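Local coordinates for protein JamJ (Lyngbya majuscula, PDB 5DOZ) that binds NADPH and, as the enoyl reductase of a polyketide synthase, probably catalyses a reductive cyclopropane-forming step on an acyl-carrier-bound substrate, at residues N212-L217 and K221-I226; R157-A162 and Q237-V242; S261-A264 and D269-Y272; L146-K151 and Y289-K294. All blocks are in the same frame, centred on the assembly; numbering follows the deposited sequence.

Contact 1 (N212-L217 and K221-I226); sequences NEIREL and KGVDVI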
# COMPACT_ATOMS: atom_id res chain seq x y z
N ASN A 212 -23.12 -1.79 -14.17
CA ASN A 212 -24.29 -1.22 -14.83
C ASN A 212 -24.44 0.28 -14.57
O ASN A 212 -24.78 1.04 -15.48
CB ASN A 212 -25.56 -1.96 -14.44
CG ASN A 212 -25.64 -3.34 -15.06
OD1 ASN A 212 -24.94 -3.65 -16.03
ND2 ASN A 212 -26.51 -4.19 -14.51
N GLU A 213 -24.16 0.68 -13.33
CA GLU A 213 -24.20 2.09 -12.94
C GLU A 213 -23.17 2.91 -13.72
O GLU A 213 -23.47 4.01 -14.18
CB GLU A 213 -23.96 2.22 -11.43
CG GLU A 213 -25.07 1.61 -10.57
CD GLU A 213 -24.66 1.37 -9.12
OE1 GLU A 213 -23.45 1.23 -8.84
OE2 GLU A 213 -25.56 1.30 -8.26
N ILE A 214 -21.97 2.36 -13.88
CA ILE A 214 -20.92 3.05 -14.62
C ILE A 214 -21.28 3.20 -16.11
O ILE A 214 -21.12 4.28 -16.67
CB ILE A 214 -19.53 2.41 -14.39
CG1 ILE A 214 -19.00 2.81 -13.01
CG2 ILE A 214 -18.55 2.80 -15.50
CD1 ILE A 214 -17.65 2.24 -12.62
N ARG A 215 -21.79 2.13 -16.71
CA ARG A 215 -22.24 2.16 -18.11
C ARG A 215 -23.21 3.32 -18.38
O ARG A 215 -23.07 4.03 -19.39
CB ARG A 215 -22.87 0.82 -18.52
CG ARG A 215 -23.32 0.75 -19.98
CD ARG A 215 -23.69 -0.66 -20.40
NE ARG A 215 -25.08 -1.01 -20.07
CZ ARG A 215 -26.09 -1.02 -20.94
NH1 ARG A 215 -25.88 -0.68 -22.21
NH2 ARG A 215 -27.31 -1.35 -20.54
N GLU A 216 -24.16 3.52 -17.48
CA GLU A 216 -25.18 4.57 -17.63
C GLU A 216 -24.64 5.98 -17.42
O GLU A 216 -24.97 6.89 -18.17
CB GLU A 216 -26.38 4.29 -16.71
CG GLU A 216 -27.07 2.96 -16.98
CD GLU A 216 -27.24 2.66 -18.46
OE1 GLU A 216 -28.01 3.39 -19.13
OE2 GLU A 216 -26.61 1.70 -18.95
N LEU A 217 -23.80 6.15 -16.40
CA LEU A 217 -23.15 7.43 -16.13
C LEU A 217 -22.15 7.86 -17.21
O LEU A 217 -21.70 9.00 -17.22
CB LEU A 217 -22.45 7.40 -14.76
CG LEU A 217 -23.31 7.36 -13.49
CD1 LEU A 217 -22.50 6.83 -12.31
CD2 LEU A 217 -23.91 8.72 -13.18
N LYS A 221 -19.46 4.14 -22.57
CA LYS A 221 -18.02 4.35 -22.67
C LYS A 221 -17.26 3.62 -21.56
O LYS A 221 -16.25 2.95 -21.82
CB LYS A 221 -17.68 5.84 -22.64
CG LYS A 221 -18.34 6.66 -23.74
CD LYS A 221 -18.12 8.15 -23.52
CE LYS A 221 -18.86 8.97 -24.56
NZ LYS A 221 -18.56 10.42 -24.44
N GLY A 222 -17.75 3.75 -20.33
CA GLY A 222 -17.05 3.21 -19.17
C GLY A 222 -15.88 4.09 -18.79
O GLY A 222 -15.91 5.30 -18.99
N VAL A 223 -14.84 3.46 -18.24
CA VAL A 223 -13.68 4.18 -17.74
C VAL A 223 -12.41 3.77 -18.47
O VAL A 223 -12.24 2.61 -18.86
CB VAL A 223 -13.49 3.98 -16.21
CG1 VAL A 223 -14.56 4.71 -15.42
CG2 VAL A 223 -13.46 2.50 -15.84
N ASP A 224 -11.50 4.73 -18.63
CA ASP A 224 -10.23 4.49 -19.31
C ASP A 224 -9.24 3.74 -18.43
O ASP A 224 -8.35 3.05 -18.93
CB ASP A 224 -9.63 5.83 -19.77
CG ASP A 224 -10.57 6.60 -20.66
OD1 ASP A 224 -10.82 6.15 -21.80
OD2 ASP A 224 -11.07 7.66 -20.21
N VAL A 225 -9.40 3.88 -17.11
CA VAL A 225 -8.49 3.29 -16.15
C VAL A 225 -9.25 2.68 -14.97
O VAL A 225 -10.15 3.32 -14.42
CB VAL A 225 -7.46 4.33 -15.62
CG1 VAL A 225 -6.50 3.69 -14.62
CG2 VAL A 225 -6.69 4.97 -16.76
N ILE A 226 -8.90 1.45 -14.60
CA ILE A 226 -9.34 0.86 -13.33
C ILE A 226 -8.13 0.63 -12.42
O ILE A 226 -7.12 0.08 -12.85
CB ILE A 226 -10.10 -0.47 -13.52
CG1 ILE A 226 -11.34 -0.25 -14.39
CG2 ILE A 226 -10.54 -1.04 -12.17
CD1 ILE A 226 -12.08 -1.52 -14.74
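This contact belongs to the beta-alpha-beta crossover that runs from strand 201-204 through helix 210-218 to strand 223-228 of the parallel sheet, within the Rossmann-type nucleotide-binding part of the enoyl reductase. I214 of the helix meets G222 and V223 at the entry to the strand. One methyl makes both touches: I214 CG2 lies 4.0 Å from G222 CA. It also meets the neighbouring valine, where I214 CG2 to V223 CG1 is 4.4 Å. With chi1 at -76°, CG1 of I214 lies beside the backbone N and CG2 anti to it, so CG2 faces the strand. I214 also packs on L159, M203 and V242, so this one side chain touches two further strands and helix 235-242. G222 has a positive phi of 77°, a conformation that glycine takes easily. It presents only its CA to the methyl of I214. T218, just past the helix segment, ties the turn: its hydroxyl is hydrogen-bonded to the carbonyl O of I214 and to the N of G222. The carbonyl O of G222 is held in turn by NE of R157 on the neighbouring strand. On the outer side of the helix, R215 NE lies 3.3 Å from E216 OE2. That carboxylate oxygen sits over a face of the guanidinium, so the pair is joined by charge alone. Across the segments there is no hydrogen bond. The contact therefore rests on van der Waals packing of buried methyls, while polar bonds to T218 and R157 fix the backbone of the turn.

Contact 2 (R157-A162 and Q237-V242); sequences RVLIHA and QKNLDV. With NDP (NADPH dihydro-nicotinamide-adenine-dinucleotide phosphate), chain E.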
# COMPACT_ATOMS: atom_id res chain seq x y z
N ARG A 157 -11.33 9.18 -17.22
CA ARG A 157 -12.15 8.68 -16.12
C ARG A 157 -11.50 7.44 -15.52
O ARG A 157 -11.09 6.53 -16.24
CB ARG A 157 -13.58 8.40 -16.59
CG ARG A 157 -14.25 9.64 -17.19
CD ARG A 157 -15.73 9.43 -17.50
NE ARG A 157 -15.94 8.53 -18.63
CZ ARG A 157 -15.90 8.89 -19.91
NH1 ARG A 157 -15.63 10.14 -20.26
NH2 ARG A 157 -16.11 7.98 -20.84
N VAL A 158 -11.38 7.44 -14.19
CA VAL A 158 -10.74 6.34 -13.47
C VAL A 158 -11.67 5.76 -12.40
O VAL A 158 -12.32 6.50 -11.66
CB VAL A 158 -9.37 6.76 -12.84
CG1 VAL A 158 -9.53 7.91 -11.85
CG2 VAL A 158 -8.68 5.57 -12.19
N LEU A 159 -11.75 4.44 -12.35
CA LEU A 159 -12.45 3.75 -11.27
C LEU A 159 -11.45 3.23 -10.24
O LEU A 159 -10.49 2.53 -10.58
CB LEU A 159 -13.32 2.60 -11.81
CG LEU A 159 -13.90 1.60 -10.79
CD1 LEU A 159 -14.97 2.25 -9.93
CD2 LEU A 159 -14.45 0.36 -11.49
N ILE A 160 -11.69 3.59 -8.98
CA ILE A 160 -10.90 3.09 -7.86
C ILE A 160 -11.81 2.30 -6.92
O ILE A 160 -12.73 2.86 -6.31
CB ILE A 160 -10.19 4.23 -7.09
CG1 ILE A 160 -9.30 5.05 -8.03
CG2 ILE A 160 -9.37 3.66 -5.93
CD1 ILE A 160 -8.98 6.44 -7.52
N HIS A 161 -11.56 0.99 -6.81
CA HIS A 161 -12.34 0.10 -5.95
C HIS A 161 -11.92 0.17 -4.48
O HIS A 161 -10.76 0.46 -4.18
CB HIS A 161 -12.23 -1.35 -6.44
CG HIS A 161 -13.25 -1.72 -7.47
ND1 HIS A 161 -14.59 -1.43 -7.33
CD2 HIS A 161 -13.14 -2.39 -8.64
CE1 HIS A 161 -15.26 -1.89 -8.38
NE2 HIS A 161 -14.40 -2.48 -9.19
N ALA A 162 -12.85 -0.12 -3.58
CA ALA A 162 -12.55 -0.20 -2.14
C ALA A 162 -11.71 1.01 -1.70
O ALA A 162 -10.66 0.87 -1.05
CB ALA A 162 -11.83 -1.51 -1.84
N GLN A 237 -14.38 -9.87 -14.29
CA GLN A 237 -15.18 -9.78 -15.50
C GLN A 237 -16.01 -8.49 -15.53
O GLN A 237 -16.12 -7.85 -16.58
CB GLN A 237 -16.10 -11.01 -15.65
CG GLN A 237 -16.91 -11.05 -16.94
CD GLN A 237 -16.05 -11.20 -18.17
OE1 GLN A 237 -15.56 -12.29 -18.48
NE2 GLN A 237 -15.85 -10.10 -18.90
N LYS A 238 -16.57 -8.12 -14.38
CA LYS A 238 -17.32 -6.87 -14.25
C LYS A 238 -16.44 -5.65 -14.49
O LYS A 238 -16.88 -4.68 -15.10
CB LYS A 238 -18.01 -6.78 -12.88
CG LYS A 238 -19.17 -7.74 -12.68
CD LYS A 238 -20.26 -7.57 -13.73
CE LYS A 238 -21.42 -8.53 -13.50
NZ LYS A 238 -21.01 -9.96 -13.47
N ASN A 239 -15.20 -5.71 -14.00
CA ASN A 239 -14.21 -4.66 -14.27
C ASN A 239 -13.92 -4.52 -15.77
O ASN A 239 -13.87 -3.41 -16.29
CB ASN A 239 -12.91 -4.90 -13.49
CG ASN A 239 -13.05 -4.64 -12.00
OD1 ASN A 239 -13.94 -3.90 -11.56
ND2 ASN A 239 -12.17 -5.23 -11.21
N LEU A 240 -13.73 -5.64 -16.46
CA LEU A 240 -13.51 -5.62 -17.90
C LEU A 240 -14.67 -4.95 -18.64
O LEU A 240 -14.44 -4.20 -19.60
CB LEU A 240 -13.27 -7.02 -18.46
CG LEU A 240 -12.08 -7.84 -17.97
CD1 LEU A 240 -12.01 -9.15 -18.72
CD2 LEU A 240 -10.76 -7.08 -18.10
N ASP A 241 -15.90 -5.20 -18.20
CA ASP A 241 -17.10 -4.62 -18.83
C ASP A 241 -17.13 -3.09 -18.77
O ASP A 241 -17.56 -2.44 -19.73
CB ASP A 241 -18.38 -5.19 -18.21
CG ASP A 241 -18.52 -6.69 -18.41
OD1 ASP A 241 -17.67 -7.30 -19.10
OD2 ASP A 241 -19.50 -7.26 -17.88
N VAL A 242 -16.67 -2.52 -17.66
CA VAL A 242 -16.68 -1.06 -17.49
C VAL A 242 -15.44 -0.39 -18.07
O VAL A 242 -15.35 0.84 -18.12
CB VAL A 242 -16.87 -0.63 -16.01
CG1 VAL A 242 -18.24 -1.02 -15.52
CG2 VAL A 242 -15.79 -1.20 -15.11
PA NDP E . -6.91 -1.99 3.25
O1A NDP E . -7.16 -3.09 4.25
O2A NDP E . -6.68 -0.58 3.71
O5B NDP E . -8.15 -1.94 2.23
C5B NDP E . -9.08 -3.01 2.10
C4B NDP E . -10.40 -2.39 1.67
O4B NDP E . -11.14 -3.37 0.92
C3B NDP E . -11.28 -1.98 2.84
O3B NDP E . -11.13 -0.60 3.17
C2B NDP E . -12.67 -2.21 2.31
O2B NDP E . -13.16 -0.98 1.81
C1B NDP E . -12.53 -3.15 1.13
N9A NDP E . -13.18 -4.45 1.39
C8A NDP E . -13.11 -5.17 2.52
N7A NDP E . -13.83 -6.30 2.41
C5A NDP E . -14.37 -6.32 1.17
C6A NDP E . -15.23 -7.23 0.38
N6A NDP E . -15.68 -8.39 0.91
N1A NDP E . -15.56 -6.86 -0.88
C2A NDP E . -15.13 -5.71 -1.43
N3A NDP E . -14.34 -4.85 -0.77
C4A NDP E . -13.94 -5.09 0.50
O3 NDP E . -5.71 -2.45 2.27
PN NDP E . -4.83 -1.51 1.30
O1N NDP E . -5.65 -0.36 0.81
O2N NDP E . -3.51 -1.25 1.97
O5D NDP E . -4.55 -2.47 0.04
C5D NDP E . -5.61 -3.05 -0.72
C4D NDP E . -5.13 -4.32 -1.43
O4D NDP E . -3.96 -4.05 -2.22
C3D NDP E . -4.73 -5.42 -0.47
O3D NDP E . -5.16 -6.65 -1.03
C2D NDP E . -3.21 -5.35 -0.42
O2D NDP E . -2.59 -6.59 -0.06
C1D NDP E . -2.88 -4.91 -1.84
N1N NDP E . -1.62 -4.17 -1.91
C2N NDP E . -0.76 -4.50 -2.89
C3N NDP E . 0.32 -3.69 -3.21
C7N NDP E . 1.11 -3.97 -4.46
O7N NDP E . 2.28 -3.64 -4.55
N7N NDP E . 0.50 -4.57 -5.48
C4N NDP E . 0.79 -2.64 -2.23
C5N NDP E . -0.28 -2.30 -1.29
C6N NDP E . -1.39 -3.12 -1.10
P2B NDP E . -14.73 -0.71 1.66
O1X NDP E . -15.29 -0.90 3.06
O2X NDP E . -14.75 0.70 1.16
O3X NDP E . -15.20 -1.73 0.66
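N239 of helix 235-242 meets H161 at the end of strand 157-160. From CB, the chain of N239 runs to CG, which stands anti to its own carbonyl carbon (chi1 -72°). N239 CG lies at the edge of the imidazole ring, 3.8 Å from H161 NE2. N239 OD1 goes further and accepts the hydrogen bond from H161 NE2 at 2.8 Å. The NE2 hydrogen reaches a lone pair of OD1 in the carbonyl plane, with an N-H...O angle of 145°. The oxygen is also almost exactly in the ring plane, although ring and amide are turned 36° apart. ND2 is taken by the hydroxyl of Y249. On its other side, H161 ND1 is hydrogen-bonded to the hydroxyl of T185, so both ring nitrogens are engaged. An alanine in place of N239 would probably leave H161 NE2 without its acceptor and the hydroxyl of Y249 without its amide mate. Beside this bond, L159 CD2 touches V242 CG2 at 4.2 Å, the two side chains crossing nearly at right angles. One residue after H161, A162 CB lies 3.4 Å from NDP O4B of the bound NADPH. Helix 235-242 thus covers a central strand whose C-terminal end opens onto the cofactor, as in a Rossmann fold.

Contact 3 (S261-A264 and D269-Y272); sequences SQVA and DIKY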
# COMPACT_ATOMS: atom_id res chain seq x y z
N SER A 261 -2.83 -13.78 -21.12
CA SER A 261 -3.60 -14.33 -22.24
C SER A 261 -5.08 -14.47 -21.89
O SER A 261 -5.94 -14.31 -22.76
CB SER A 261 -3.03 -15.67 -22.70
OG SER A 261 -3.00 -16.62 -21.64
N GLN A 262 -5.37 -14.77 -20.63
CA GLN A 262 -6.74 -14.86 -20.13
C GLN A 262 -7.48 -13.53 -20.25
O GLN A 262 -8.67 -13.49 -20.53
CB GLN A 262 -6.76 -15.37 -18.68
CG GLN A 262 -6.35 -16.83 -18.54
CD GLN A 262 -6.30 -17.31 -17.10
OE1 GLN A 262 -6.15 -16.52 -16.17
NE2 GLN A 262 -6.42 -18.62 -16.92
N VAL A 263 -6.75 -12.43 -20.03
CA VAL A 263 -7.30 -11.09 -20.24
C VAL A 263 -7.38 -10.78 -21.74
O VAL A 263 -8.32 -10.14 -22.21
CB VAL A 263 -6.49 -10.00 -19.49
CG1 VAL A 263 -7.09 -8.62 -19.72
CG2 VAL A 263 -6.46 -10.29 -18.00
N ALA A 264 -6.38 -11.26 -22.49
CA ALA A 264 -6.34 -11.09 -23.95
C ALA A 264 -7.45 -11.87 -24.67
O ALA A 264 -7.89 -11.48 -25.76
CB ALA A 264 -4.98 -11.49 -24.49
N ASP A 269 -7.92 -5.33 -26.69
CA ASP A 269 -7.60 -3.90 -26.81
C ASP A 269 -6.94 -3.31 -25.57
O ASP A 269 -6.24 -2.29 -25.66
CB ASP A 269 -8.89 -3.12 -27.10
CG ASP A 269 -9.93 -3.29 -26.00
OD1 ASP A 269 -10.37 -4.43 -25.76
OD2 ASP A 269 -10.29 -2.27 -25.38
N ILE A 270 -7.17 -3.93 -24.41
CA ILE A 270 -6.80 -3.32 -23.14
C ILE A 270 -5.39 -3.67 -22.66
O ILE A 270 -4.87 -4.75 -22.92
CB ILE A 270 -7.82 -3.64 -22.02
CG1 ILE A 270 -8.03 -5.15 -21.89
CG2 ILE A 270 -9.12 -2.90 -22.27
CD1 ILE A 270 -8.87 -5.54 -20.70
N LYS A 271 -4.78 -2.72 -21.96
CA LYS A 271 -3.47 -2.93 -21.36
C LYS A 271 -3.67 -3.45 -19.94
O LYS A 271 -4.36 -2.84 -19.13
CB LYS A 271 -2.64 -1.65 -21.38
CG LYS A 271 -2.41 -1.11 -22.79
CD LYS A 271 -1.15 -0.26 -22.86
CE LYS A 271 -0.96 0.31 -24.26
NZ LYS A 271 0.43 0.80 -24.46
N TYR A 272 -3.08 -4.61 -19.68
CA TYR A 272 -3.21 -5.28 -18.39
C TYR A 272 -1.94 -5.01 -17.60
O TYR A 272 -0.84 -5.35 -18.05
CB TYR A 272 -3.43 -6.77 -18.60
CG TYR A 272 -3.64 -7.59 -17.34
CD1 TYR A 272 -4.57 -7.21 -16.37
CD2 TYR A 272 -2.93 -8.77 -17.14
CE1 TYR A 272 -4.76 -7.96 -15.22
CE2 TYR A 272 -3.12 -9.54 -16.01
CZ TYR A 272 -4.03 -9.13 -15.05
OH TYR A 272 -4.21 -9.89 -13.92
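The segment D269-Y272 leads into strand 271-274 and packs on helix 260-266. Together with strand 247-251 they form a beta-alpha-beta unit at one edge of the parallel, Rossmann-type sheet. D269 opens the segment in the turn after the helix, where its carboxylate forms a salt bridge with R267. I270 is the first to reach the helix. I270 CD1 touches the methyl V263 CG1 at 3.7 Å, and the two side chains cross at about a right angle. K271 turns away from the helix, while its backbone pairs with G247 and Y249 on the neighbouring strand. Y272 brings its ring back over V263, with CG anti to the backbone N (chi1 -178°). Its hydroxyl is hydrogen-bonded to the carbonyl O of W258, and H260 meets the ring edge-to-face. A serine in place of Y272 would probably leave the V263 methyl without its aromatic cover and the W258 carbonyl without its hydroxyl partner. V263 serves both neighbours by dividing its methyls, CG1 to I270 and CG2 to the ring. The latter is a CH-pi contact: V263 CG2 sits 3.7 Å from the centroid of the Y272 ring, only 1° off the ring normal.

Contact 4 (L146-K151 and Y289-K294); sequences LYNLAK and YQIWKK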
# COMPACT_ATOMS: atom_id res chain seq x y z
N LEU A 146 -0.99 4.12 -11.37
CA LEU A 146 -1.67 5.16 -12.15
C LEU A 146 -0.78 5.90 -13.15
O LEU A 146 -1.18 6.10 -14.30
CB LEU A 146 -2.35 6.17 -11.23
CG LEU A 146 -3.52 5.71 -10.36
CD1 LEU A 146 -3.85 6.80 -9.35
CD2 LEU A 146 -4.73 5.37 -11.22
N TYR A 147 0.40 6.33 -12.71
CA TYR A 147 1.28 7.17 -13.54
C TYR A 147 2.36 6.38 -14.28
O TYR A 147 2.45 6.48 -15.51
CB TYR A 147 1.93 8.28 -12.71
CG TYR A 147 2.59 9.37 -13.53
CD1 TYR A 147 3.87 9.21 -14.05
CD2 TYR A 147 1.92 10.57 -13.80
CE1 TYR A 147 4.47 10.21 -14.81
CE2 TYR A 147 2.51 11.58 -14.55
CZ TYR A 147 3.79 11.39 -15.05
OH TYR A 147 4.38 12.38 -15.80
N ASN A 148 3.18 5.62 -13.56
CA ASN A 148 4.26 4.85 -14.19
C ASN A 148 3.77 3.82 -15.20
O ASN A 148 4.37 3.66 -16.26
CB ASN A 148 5.14 4.17 -13.14
CG ASN A 148 6.21 5.08 -12.57
OD1 ASN A 148 6.87 4.75 -11.59
ND2 ASN A 148 6.39 6.24 -13.19
N LEU A 149 2.68 3.13 -14.87
CA LEU A 149 2.15 2.09 -15.74
C LEU A 149 1.04 2.62 -16.64
O LEU A 149 1.23 2.72 -17.86
CB LEU A 149 1.70 0.86 -14.92
CG LEU A 149 2.78 0.13 -14.10
CD1 LEU A 149 2.18 -1.00 -13.28
CD2 LEU A 149 3.93 -0.39 -14.97
N ALA A 150 -0.09 3.00 -16.05
CA ALA A 150 -1.28 3.43 -16.80
C ALA A 150 -1.15 4.81 -17.46
O ALA A 150 -1.93 5.13 -18.37
CB ALA A 150 -2.51 3.39 -15.91
N LYS A 151 -0.21 5.62 -16.99
CA LYS A 151 0.04 6.95 -17.57
C LYS A 151 -1.23 7.79 -17.71
O LYS A 151 -1.49 8.38 -18.76
CB LYS A 151 0.76 6.83 -18.92
CG LYS A 151 2.25 6.53 -18.83
CD LYS A 151 2.89 6.50 -20.21
CE LYS A 151 4.40 6.63 -20.14
NZ LYS A 151 5.04 5.53 -19.36
N TYR A 289 13.42 5.77 -4.99
CA TYR A 289 14.05 7.08 -5.17
C TYR A 289 13.33 7.90 -6.24
O TYR A 289 12.96 9.05 -6.00
CB TYR A 289 15.54 6.91 -5.50
CG TYR A 289 16.26 8.18 -5.90
CD1 TYR A 289 16.77 9.05 -4.93
CD2 TYR A 289 16.46 8.51 -7.24
CE1 TYR A 289 17.45 10.21 -5.29
CE2 TYR A 289 17.14 9.66 -7.61
CZ TYR A 289 17.62 10.52 -6.63
OH TYR A 289 18.29 11.67 -6.98
N GLN A 290 13.12 7.31 -7.41
CA GLN A 290 12.49 8.02 -8.52
C GLN A 290 11.07 8.47 -8.20
O GLN A 290 10.74 9.65 -8.37
CB GLN A 290 12.54 7.20 -9.81
CG GLN A 290 13.83 7.38 -10.61
CD GLN A 290 14.05 8.81 -11.10
OE1 GLN A 290 13.11 9.58 -11.31
NE2 GLN A 290 15.32 9.17 -11.31
N ILE A 291 10.23 7.55 -7.73
CA ILE A 291 8.84 7.88 -7.38
C ILE A 291 8.81 9.03 -6.38
O ILE A 291 8.07 9.99 -6.56
CB ILE A 291 8.06 6.66 -6.84
CG1 ILE A 291 7.81 5.65 -7.97
CG2 ILE A 291 6.73 7.08 -6.21
CD1 ILE A 291 7.17 4.35 -7.52
N TRP A 292 9.65 8.94 -5.34
CA TRP A 292 9.65 9.94 -4.28
C TRP A 292 10.06 11.32 -4.77
O TRP A 292 9.51 12.32 -4.34
CB TRP A 292 10.52 9.51 -3.10
CG TRP A 292 10.42 10.44 -1.94
CD1 TRP A 292 11.43 11.12 -1.34
CD2 TRP A 292 9.21 10.81 -1.25
NE1 TRP A 292 10.94 11.89 -0.31
CE2 TRP A 292 9.58 11.72 -0.24
CE3 TRP A 292 7.86 10.47 -1.39
CZ2 TRP A 292 8.65 12.29 0.64
CZ3 TRP A 292 6.93 11.04 -0.53
CH2 TRP A 292 7.33 11.93 0.48
N LYS A 293 11.05 11.35 -5.67
CA LYS A 293 11.46 12.58 -6.35
C LYS A 293 10.30 13.25 -7.08
O LYS A 293 10.28 14.47 -7.26
CB LYS A 293 12.58 12.30 -7.35
CG LYS A 293 13.97 12.65 -6.87
CD LYS A 293 14.93 12.80 -8.04
CE LYS A 293 14.59 14.03 -8.87
NZ LYS A 293 15.17 13.98 -10.24
N LYS A 294 9.34 12.44 -7.52
CA LYS A 294 8.18 12.94 -8.27
C LYS A 294 7.00 13.21 -7.34
O LYS A 294 5.95 13.65 -7.80
CB LYS A 294 7.79 11.97 -9.39
CG LYS A 294 8.97 11.45 -10.21
CD LYS A 294 8.66 11.39 -11.70
CE LYS A 294 9.62 10.48 -12.45
NZ LYS A 294 9.26 9.04 -12.30
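N148 lays the end of its amide against the side chain of I291. The contact joins two helices, 136-149 and 287-293. The first ends just before strand 157-160 of the Rossmann-type sheet; the second comes after the last strand of that sheet. The nearest CA atoms across the contact, N148 CA and I291 CA, are 8.7 Å apart. The contact is made by side chains. The amide oxygen OD1 of N148 lies 3.8 Å from CG1 of I291 and a little further from its CD1. This is a van der Waals contact between a polar atom and an aliphatic chain. The polar demand of OD1 is met within its own helix, by ND1 of H144. I291 directs CG1 to the amide because that branch is anti to its carbonyl carbon (chi1 -69°). It also packs on F140, one of the residues of the first helix. K294 is exposed and also rests on Y143. Its chain bends at chi2 and chi4, which turns the ammonium group toward N148. No hydrogen bond forms between the two segments. Both nitrogens here are donors, so the nearest approach of K294, N148 ND2 to K294 NZ at 4.1 Å, is mere proximity.

Overall arrangement
Contacts 1, 2 and 3 are buried and reach the same parallel sheet. Contact 4 is partly buried, with K294 exposed, and joins two helices. Contacts 1 and 2 are the closest pair, with centres about 7 Å apart, and they touch: strands 223-228 and 157-160 are neighbours, and V242 lies beside V223. L240 of contact 2 also reaches I270 and V263 of contact 3. V158 and V225 both touch L146, which ties contact 4 to the sheet. Contacts 1 and 3 are apolar, contact 3 adding a methyl over an aromatic face. Contact 4 sets an amide against an aliphatic chain. Contact 2 alone has a hydrogen bond across its segments, and it alone touches the cofactor, through A162.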